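Local coordinates for protein cryptic loci regulator 2 (Schizosaccharomyces pombe 972h-, PDB 5IKJ) that promotes transcriptional silencing and nucleosome positioning at heterochromatic loci as part of a repressor complex that contains histone deacetylases, at residues A[56-59]-A[60-63]; A[387-390]-A[391-395]; A[459-462]-A[463-467]. All blocks are in the same frame, centred on the assembly; numbering follows the deposited sequence.

Interaction 1. Residues A[56-59]-A[60-63]; sequences RQIC and GRLL
Gly60 opens the second turn of this helical contact by giving its N-H to Arg56 O, 3.1 Å from Gly60 N. The donor stands above the carbonyl plane. Gly60 makes its contact through the backbone. Arg61 follows, with Arg61 N 3.0 Å from Gln57 O in a straighter hydrogen bond. Its CG lies opposite the backbone N (chi1 174°), and the chain bends at chi3. The bend folds the guanidinium back across Ile58 at a slant, and Arg61 NH1 comes 4.0 Å from Ile58 CG1. This is a loose contact with apolar atoms, and the Arg61 side chain also touches Glu140. Leu62 N donates to Ile58 O in the straightest of the four bonds, at 169°. The two side chains run alongside each other in the same direction, and Leu62 CD1 meets Ile58 CG2 at 3.5 Å. Leu63 N closes the series on Cys59 O at 2.8 Å. Cys59, which is buried, packs on Val183, Phe186 and Leu190 of helix 183-195, and Leu62 touches Leu187 of the same helix. Arg56 is held from outside, with its NE bonded to Leu144 O. The contact is thus regular alpha-helical i to i+4 bonding with an apolar i to i+4 pair. Between the two segments, backbone hydrogen bonds and hydrocarbon contact do the holding, and no salt bridge joins them.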
loop_
_atom_site.group_PDB
_atom_site.type_symbol
_atom_site.label_atom_id
_atom_site.label_comp_id
_atom_site.label_asym_id
_atom_site.label_seq_id
_atom_site.Cartn_x
_atom_site.Cartn_y
_atom_site.Cartn_z
ATOM N N ARG A 56 21.087 -19.720 -6.750
ATOM C CA ARG A 56 19.823 -19.624 -7.469
ATOM C C ARG A 56 18.623 -19.933 -6.582
ATOM O O ARG A 56 17.510 -19.501 -6.901
ATOM C CB ARG A 56 19.847 -20.561 -8.677
ATOM C CG ARG A 56 20.911 -20.194 -9.710
ATOM C CD ARG A 56 20.889 -21.114 -10.928
ATOM N NE ARG A 56 19.897 -22.179 -10.809
ATOM C CZ ARG A 56 20.166 -23.458 -10.552
ATOM N NH1 ARG A 56 21.412 -23.878 -10.391
ATOM N NH2 ARG A 56 19.169 -24.328 -10.464
ATOM N N GLN A 57 18.818 -20.662 -5.481
ATOM C CA GLN A 57 17.723 -20.877 -4.540
ATOM C C GLN A 57 17.418 -19.606 -3.758
ATOM O O GLN A 57 16.250 -19.289 -3.505
ATOM C CB GLN A 57 18.062 -22.019 -3.582
ATOM C CG GLN A 57 18.011 -23.402 -4.204
ATOM C CD GLN A 57 18.364 -24.491 -3.209
ATOM O OE1 GLN A 57 19.385 -24.416 -2.525
ATOM N NE2 GLN A 57 17.513 -25.505 -3.114
ATOM N N ILE A 58 18.458 -18.873 -3.358
ATOM C CA ILE A 58 18.257 -17.618 -2.638
ATOM C C ILE A 58 17.618 -16.583 -3.554
ATOM O O ILE A 58 16.673 -15.884 -3.167
ATOM C CB ILE A 58 19.595 -17.121 -2.061
ATOM C CG1 ILE A 58 20.107 -18.097 -0.997
ATOM C CG2 ILE A 58 19.444 -15.728 -1.461
ATOM C CD1 ILE A 58 21.615 -18.148 -0.884
ATOM N N CYS A 59 18.128 -16.466 -4.781
ATOM C CA CYS A 59 17.538 -15.548 -5.751
ATOM C C CYS A 59 16.061 -15.852 -5.963
ATOM O O CYS A 59 15.221 -14.944 -5.952
ATOM C CB CYS A 59 18.296 -15.629 -7.076
ATOM S SG CYS A 59 19.943 -14.902 -7.054
ATOM N N GLY A 60 15.723 -17.129 -6.150
ATOM C CA GLY A 60 14.341 -17.485 -6.423
ATOM C C GLY A 60 13.416 -17.210 -5.254
ATOM O O GLY A 60 12.310 -16.694 -5.438
ATOM N N ARG A 61 13.846 -17.551 -4.037
ATOM C CA ARG A 61 13.005 -17.310 -2.869
ATOM C C ARG A 61 12.756 -15.822 -2.676
ATOM O O ARG A 61 11.613 -15.389 -2.489
ATOM C CB ARG A 61 13.643 -17.902 -1.611
ATOM C CG ARG A 61 12.874 -17.556 -0.335
ATOM C CD ARG A 61 13.444 -18.217 0.909
ATOM N NE ARG A 61 14.696 -17.604 1.343
ATOM C CZ ARG A 61 15.910 -18.035 1.010
ATOM N NH1 ARG A 61 16.981 -17.398 1.465
ATOM N NH2 ARG A 61 16.062 -19.097 0.229
ATOM N N LEU A 62 13.820 -15.020 -2.710
ATOM C CA LEU A 62 13.689 -13.598 -2.420
ATOM C C LEU A 62 13.032 -12.857 -3.576
ATOM O O LEU A 62 12.249 -11.926 -3.353
ATOM C CB LEU A 62 15.061 -13.005 -2.098
ATOM C CG LEU A 62 15.702 -13.600 -0.839
ATOM C CD1 LEU A 62 17.150 -13.163 -0.690
ATOM C CD2 LEU A 62 14.907 -13.220 0.401
ATOM N N LEU A 63 13.331 -13.253 -4.813
ATOM C CA LEU A 63 12.582 -12.727 -5.948
ATOM C C LEU A 63 11.097 -13.032 -5.793
ATOM O O LEU A 63 10.249 -12.142 -5.931
ATOM C CB LEU A 63 13.120 -13.312 -7.254
ATOM C CG LEU A 63 12.451 -12.804 -8.534
ATOM C CD1 LEU A 63 12.568 -11.288 -8.638
ATOM C CD2 LEU A 63 13.050 -13.470 -9.768
#

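Interaction 2. Residues A[387-390]-A[391-395]; sequences EKLW and INDLC
The indole of Trp390 and the carboxylate of Asp393 are the flat groups of this turn. Ile391 N lies obliquely to the indole, near the root of the side chain. The indole then leads away from the turn to Met227, Glu230 and Cys231 of helix 214-237, and Trp390 NE1 donates to Asp234 OD2. The carboxylate turns back towards the first strand. Its CG is anti to the Asp393 N (chi1 -168°), which carries OD2 to 3.2 Å from Leu389 CD2. The side chains of Leu389 and Asp393 cross there at about a right angle. The other oxygen, Asp393 OD1, accepts a weak bond from Leu394 N at 2.7 Å. Both oxygens also have arginine partners, Arg462 at OD1 and Arg243 at OD2, which is likely to stabilise the negative charge in this buried place.

The backbone makes a type II beta turn from Trp390 to Asp393. Asn392 takes the positive phi (76°) usual at the third position of such a turn. The closing bond, from Asp393 N to Trp390 O, is long at 3.5 Å and weak. Asp393 CB also lies close to Trp390 O, at 3.1 Å. Across the turn, from the strand before it to the strand after it, Leu389 CD2 meets Cys395 CB at 3.9 Å.

The turn carries the chain from strand 387-390 into strand 394-397, in the Clr2 region that belongs to the SH3 clan. Strand 387-390 pairs with strand 377-384, while strand 394-397 lies between strands 411-419 and 491-494. Helix 214-237 packs against Trp390, and an apolar side chain of another protein's chain reaches Ile391.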
loop_
_atom_site.group_PDB
_atom_site.type_symbol
_atom_site.label_atom_id
_atom_site.label_comp_id
_atom_site.label_asym_id
_atom_site.label_seq_id
_atom_site.Cartn_x
_atom_site.Cartn_y
_atom_site.Cartn_z
ATOM N N GLU A 387 -9.544 12.472 7.904
ATOM C CA GLU A 387 -9.639 11.136 7.336
ATOM C C GLU A 387 -8.643 10.941 6.200
ATOM O O GLU A 387 -8.221 11.896 5.541
ATOM C CB GLU A 387 -11.059 10.872 6.830
ATOM C CG GLU A 387 -12.099 10.859 7.938
ATOM C CD GLU A 387 -13.521 10.917 7.418
ATOM O OE1 GLU A 387 -13.741 11.528 6.351
ATOM O OE2 GLU A 387 -14.420 10.353 8.078
ATOM N N LYS A 388 -8.273 9.681 5.986
ATOM C CA LYS A 388 -7.409 9.274 4.889
ATOM C C LYS A 388 -8.255 8.626 3.801
ATOM O O LYS A 388 -9.151 7.828 4.095
ATOM C CB LYS A 388 -6.349 8.288 5.382
ATOM C CG LYS A 388 -5.033 8.309 4.621
ATOM C CD LYS A 388 -4.026 7.373 5.275
ATOM C CE LYS A 388 -2.642 7.496 4.656
ATOM N NZ LYS A 388 -1.605 6.858 5.512
ATOM N N LEU A 389 -7.970 8.968 2.546
ATOM C CA LEU A 389 -8.719 8.441 1.414
ATOM C C LEU A 389 -7.765 7.855 0.387
ATOM O O LEU A 389 -6.644 8.336 0.206
ATOM C CB LEU A 389 -9.591 9.519 0.761
ATOM C CG LEU A 389 -10.880 9.856 1.512
ATOM C CD1 LEU A 389 -11.515 11.110 0.938
ATOM C CD2 LEU A 389 -11.861 8.689 1.458
ATOM N N TRP A 390 -8.231 6.807 -0.287
ATOM C CA TRP A 390 -7.410 6.047 -1.215
ATOM C C TRP A 390 -8.146 5.818 -2.527
ATOM O O TRP A 390 -9.365 5.988 -2.630
ATOM C CB TRP A 390 -7.036 4.672 -0.650
ATOM C CG TRP A 390 -6.178 4.656 0.588
ATOM C CD1 TRP A 390 -6.609 4.610 1.889
ATOM C CD2 TRP A 390 -4.744 4.639 0.644
ATOM N NE1 TRP A 390 -5.533 4.578 2.743
ATOM C CE2 TRP A 390 -4.378 4.596 2.006
ATOM C CE3 TRP A 390 -3.735 4.661 -0.323
ATOM C CZ2 TRP A 390 -3.047 4.579 2.422
ATOM C CZ3 TRP A 390 -2.413 4.645 0.094
ATOM C CH2 TRP A 390 -2.082 4.604 1.453
ATOM N N ILE A 391 -7.376 5.411 -3.536
ATOM C CA ILE A 391 -7.952 4.725 -4.682
ATOM C C ILE A 391 -8.429 3.348 -4.229
ATOM O O ILE A 391 -7.834 2.721 -3.342
ATOM C CB ILE A 391 -6.934 4.613 -5.832
ATOM C CG1 ILE A 391 -5.691 3.836 -5.383
ATOM C CG2 ILE A 391 -6.551 6.004 -6.334
ATOM C CD1 ILE A 391 -4.693 3.551 -6.494
ATOM N N ASN A 392 -9.519 2.875 -4.833
ATOM C CA ASN A 392 -10.171 1.613 -4.480
ATOM C C ASN A 392 -10.968 1.756 -3.191
ATOM O O ASN A 392 -11.470 0.750 -2.662
ATOM C CB ASN A 392 -9.164 0.467 -4.331
ATOM C CG ASN A 392 -9.800 -0.899 -4.491
ATOM O OD1 ASN A 392 -10.615 -1.116 -5.387
ATOM N ND2 ASN A 392 -9.431 -1.830 -3.617
ATOM N N ASP A 393 -11.105 2.970 -2.670
ATOM C CA ASP A 393 -11.780 3.238 -1.411
ATOM C C ASP A 393 -13.235 3.627 -1.669
ATOM O O ASP A 393 -13.669 3.795 -2.811
ATOM C CB ASP A 393 -11.038 4.346 -0.656
ATOM C CG ASP A 393 -11.491 4.489 0.782
ATOM O OD1 ASP A 393 -12.148 3.563 1.307
ATOM O OD2 ASP A 393 -11.185 5.535 1.390
ATOM N N LEU A 394 -13.996 3.761 -0.582
ATOM C CA LEU A 394 -15.391 4.180 -0.636
ATOM C C LEU A 394 -15.532 5.511 0.087
ATOM O O LEU A 394 -15.104 5.641 1.238
ATOM C CB LEU A 394 -16.304 3.128 0.002
ATOM C CG LEU A 394 -16.067 1.687 -0.454
ATOM C CD1 LEU A 394 -16.900 0.717 0.368
ATOM C CD2 LEU A 394 -16.372 1.533 -1.938
ATOM N N CYS A 395 -16.132 6.495 -0.586
ATOM C CA CYS A 395 -16.259 7.834 -0.030
ATOM C C CYS A 395 -17.655 8.381 -0.292
ATOM O O CYS A 395 -18.319 8.006 -1.262
ATOM C CB CYS A 395 -15.213 8.789 -0.624
ATOM S SG CYS A 395 -15.519 9.246 -2.351
#

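Interaction 3. Residues A[459-462]-A[463-467]; sequences LPRR and LQMVS
The chain enters helix 461-469 with Pro460 at the N-cap, and Pro460 O accepts the first i to i+4 bond from Gln464 N at 2.9 Å, nearly in line with the C=O, a pattern continued by Met465 N to Arg461 O and Val466 N to Arg462 O. Pro460 and Leu463 lie side by side, and Pro460 CG meets Leu463 CD1 at 4.0 Å. Gln464 reaches back past the helix start. Its CG is anti to the carbonyl carbon (chi1 -68°) and the chain is extended beyond it. Gln464 CG packs at 3.8 Å on Leu459 CB, and Gln464 NE2 stands 3.0 Å from Leu459 O. A weak hydrogen bond runs from this nitrogen to Leu456 O. An alanine in place of Gln464 is likely to leave Leu459 CB without its methylene neighbour and Leu456 O without this weak amide donor.

This is the N-terminal turn of a helix in the Clr2 region of the protein, where the first backbone N-H groups lack acceptors from a preceding helical turn. An acidic side chain of another protein's chain bonds one of them, Arg461 N.

Further along, Met465 CG lies over one face of the Arg461 guanidinium, 4.0 Å above its plane and offset towards the rim. Arg461 NH1 bonds outside the helix, to Tyr236 O. Arg462 is extended from CG to NE, and its guanidinium makes salt bridges with Asp393 through NH1 and with Glu497 through NE. Ser467 grips Leu463 O twice. Its OG donates at 3.1 Å and its backbone N at 3.0 Å, from opposite faces of the carbonyl plane.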
loop_
_atom_site.group_PDB
_atom_site.type_symbol
_atom_site.label_atom_id
_atom_site.label_comp_id
_atom_site.label_asym_id
_atom_site.label_seq_id
_atom_site.Cartn_x
_atom_site.Cartn_y
_atom_site.Cartn_z
ATOM N N LEU A 459 -18.948 -7.372 -6.788
ATOM C CA LEU A 459 -18.614 -6.401 -5.759
ATOM C C LEU A 459 -17.139 -6.505 -5.385
ATOM O O LEU A 459 -16.529 -7.568 -5.528
ATOM C CB LEU A 459 -19.460 -6.631 -4.509
ATOM C CG LEU A 459 -20.966 -6.395 -4.617
ATOM C CD1 LEU A 459 -21.647 -6.809 -3.328
ATOM C CD2 LEU A 459 -21.266 -4.945 -4.931
ATOM N N PRO A 460 -16.530 -5.420 -4.912
ATOM C CA PRO A 460 -15.212 -5.543 -4.285
ATOM C C PRO A 460 -15.300 -6.345 -2.997
ATOM O O PRO A 460 -16.349 -6.434 -2.355
ATOM C CB PRO A 460 -14.798 -4.091 -4.015
ATOM C CG PRO A 460 -16.066 -3.309 -4.048
ATOM C CD PRO A 460 -16.958 -4.015 -5.019
ATOM N N ARG A 461 -14.166 -6.944 -2.626
ATOM C CA ARG A 461 -14.136 -7.816 -1.456
ATOM C C ARG A 461 -14.679 -7.106 -0.223
ATOM O O ARG A 461 -15.387 -7.709 0.592
ATOM C CB ARG A 461 -12.709 -8.300 -1.206
ATOM C CG ARG A 461 -12.620 -9.489 -0.267
ATOM C CD ARG A 461 -11.733 -9.187 0.924
ATOM N NE ARG A 461 -11.735 -10.281 1.891
ATOM C CZ ARG A 461 -11.320 -10.169 3.149
ATOM N NH1 ARG A 461 -10.874 -9.007 3.608
ATOM N NH2 ARG A 461 -11.357 -11.222 3.955
ATOM N N ARG A 462 -14.359 -5.820 -0.072
ATOM C CA ARG A 462 -14.830 -5.058 1.080
ATOM C C ARG A 462 -16.350 -5.110 1.189
ATOM O O ARG A 462 -16.897 -5.359 2.269
ATOM C CB ARG A 462 -14.337 -3.614 0.971
ATOM C CG ARG A 462 -14.775 -2.686 2.092
ATOM C CD ARG A 462 -14.219 -1.291 1.848
ATOM N NE ARG A 462 -14.436 -0.375 2.963
ATOM C CZ ARG A 462 -14.035 0.893 2.971
ATOM N NH1 ARG A 462 -13.398 1.398 1.921
ATOM N NH2 ARG A 462 -14.269 1.661 4.025
ATOM N N LEU A 463 -17.051 -4.877 0.078
ATOM C CA LEU A 463 -18.510 -4.881 0.108
ATOM C C LEU A 463 -19.078 -6.294 0.178
ATOM O O LEU A 463 -20.138 -6.500 0.780
ATOM C CB LEU A 463 -19.065 -4.147 -1.113
ATOM C CG LEU A 463 -18.856 -2.630 -1.145
ATOM C CD1 LEU A 463 -19.447 -2.036 -2.415
ATOM C CD2 LEU A 463 -19.458 -1.952 0.081
ATOM N N GLN A 464 -18.402 -7.273 -0.427
ATOM C CA GLN A 464 -18.819 -8.661 -0.262
ATOM C C GLN A 464 -18.864 -9.044 1.211
ATOM O O GLN A 464 -19.779 -9.748 1.652
ATOM C CB GLN A 464 -17.872 -9.595 -1.016
ATOM C CG GLN A 464 -17.932 -9.488 -2.531
ATOM C CD GLN A 464 -16.908 -10.379 -3.211
ATOM O OE1 GLN A 464 -16.093 -11.023 -2.548
ATOM N NE2 GLN A 464 -16.943 -10.419 -4.538
ATOM N N MET A 465 -17.879 -8.586 1.988
ATOM C CA MET A 465 -17.828 -8.931 3.404
ATOM C C MET A 465 -18.889 -8.177 4.195
ATOM O O MET A 465 -19.528 -8.747 5.087
ATOM C CB MET A 465 -16.432 -8.643 3.956
ATOM C CG MET A 465 -15.352 -9.574 3.419
ATOM S SD MET A 465 -15.557 -11.291 3.944
ATOM C CE MET A 465 -15.433 -11.135 5.726
ATOM N N VAL A 466 -19.094 -6.893 3.886
ATOM C CA VAL A 466 -20.163 -6.140 4.533
ATOM C C VAL A 466 -21.505 -6.817 4.298
ATOM O O VAL A 466 -22.382 -6.799 5.170
ATOM C CB VAL A 466 -20.172 -4.680 4.033
ATOM C CG1 VAL A 466 -21.393 -3.929 4.558
ATOM C CG2 VAL A 466 -18.897 -3.967 4.455
ATOM N N SER A 467 -21.691 -7.423 3.124
ATOM C CA SER A 467 -22.950 -8.097 2.829
ATOM C C SER A 467 -23.107 -9.361 3.666
ATOM O O SER A 467 -24.193 -9.635 4.190
ATOM C CB SER A 467 -23.029 -8.424 1.337
ATOM O OG SER A 467 -23.118 -7.241 0.561
#

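All three contacts are local and follow in series along the chain, with none nested or crossing. Interaction 1 comes first, as two successive turns of helix 50-67, which lies against helix 183-195. Its centre is about 35 Å from that of interaction 2, on the opposite side of the chain's centre. Interaction 2 closes the turn between strands 387-390 and 394-397. Interaction 3 then begins helix 461-469. Interactions 2 and 3 lie in the same Clr2 region and touch. The salt bridge between them is short, with Asp393 OD1 2.6 Å from Arg462 NH1, and Leu394 CD1 packs on Leu463 CD2. This ties the strand turn to the helix start.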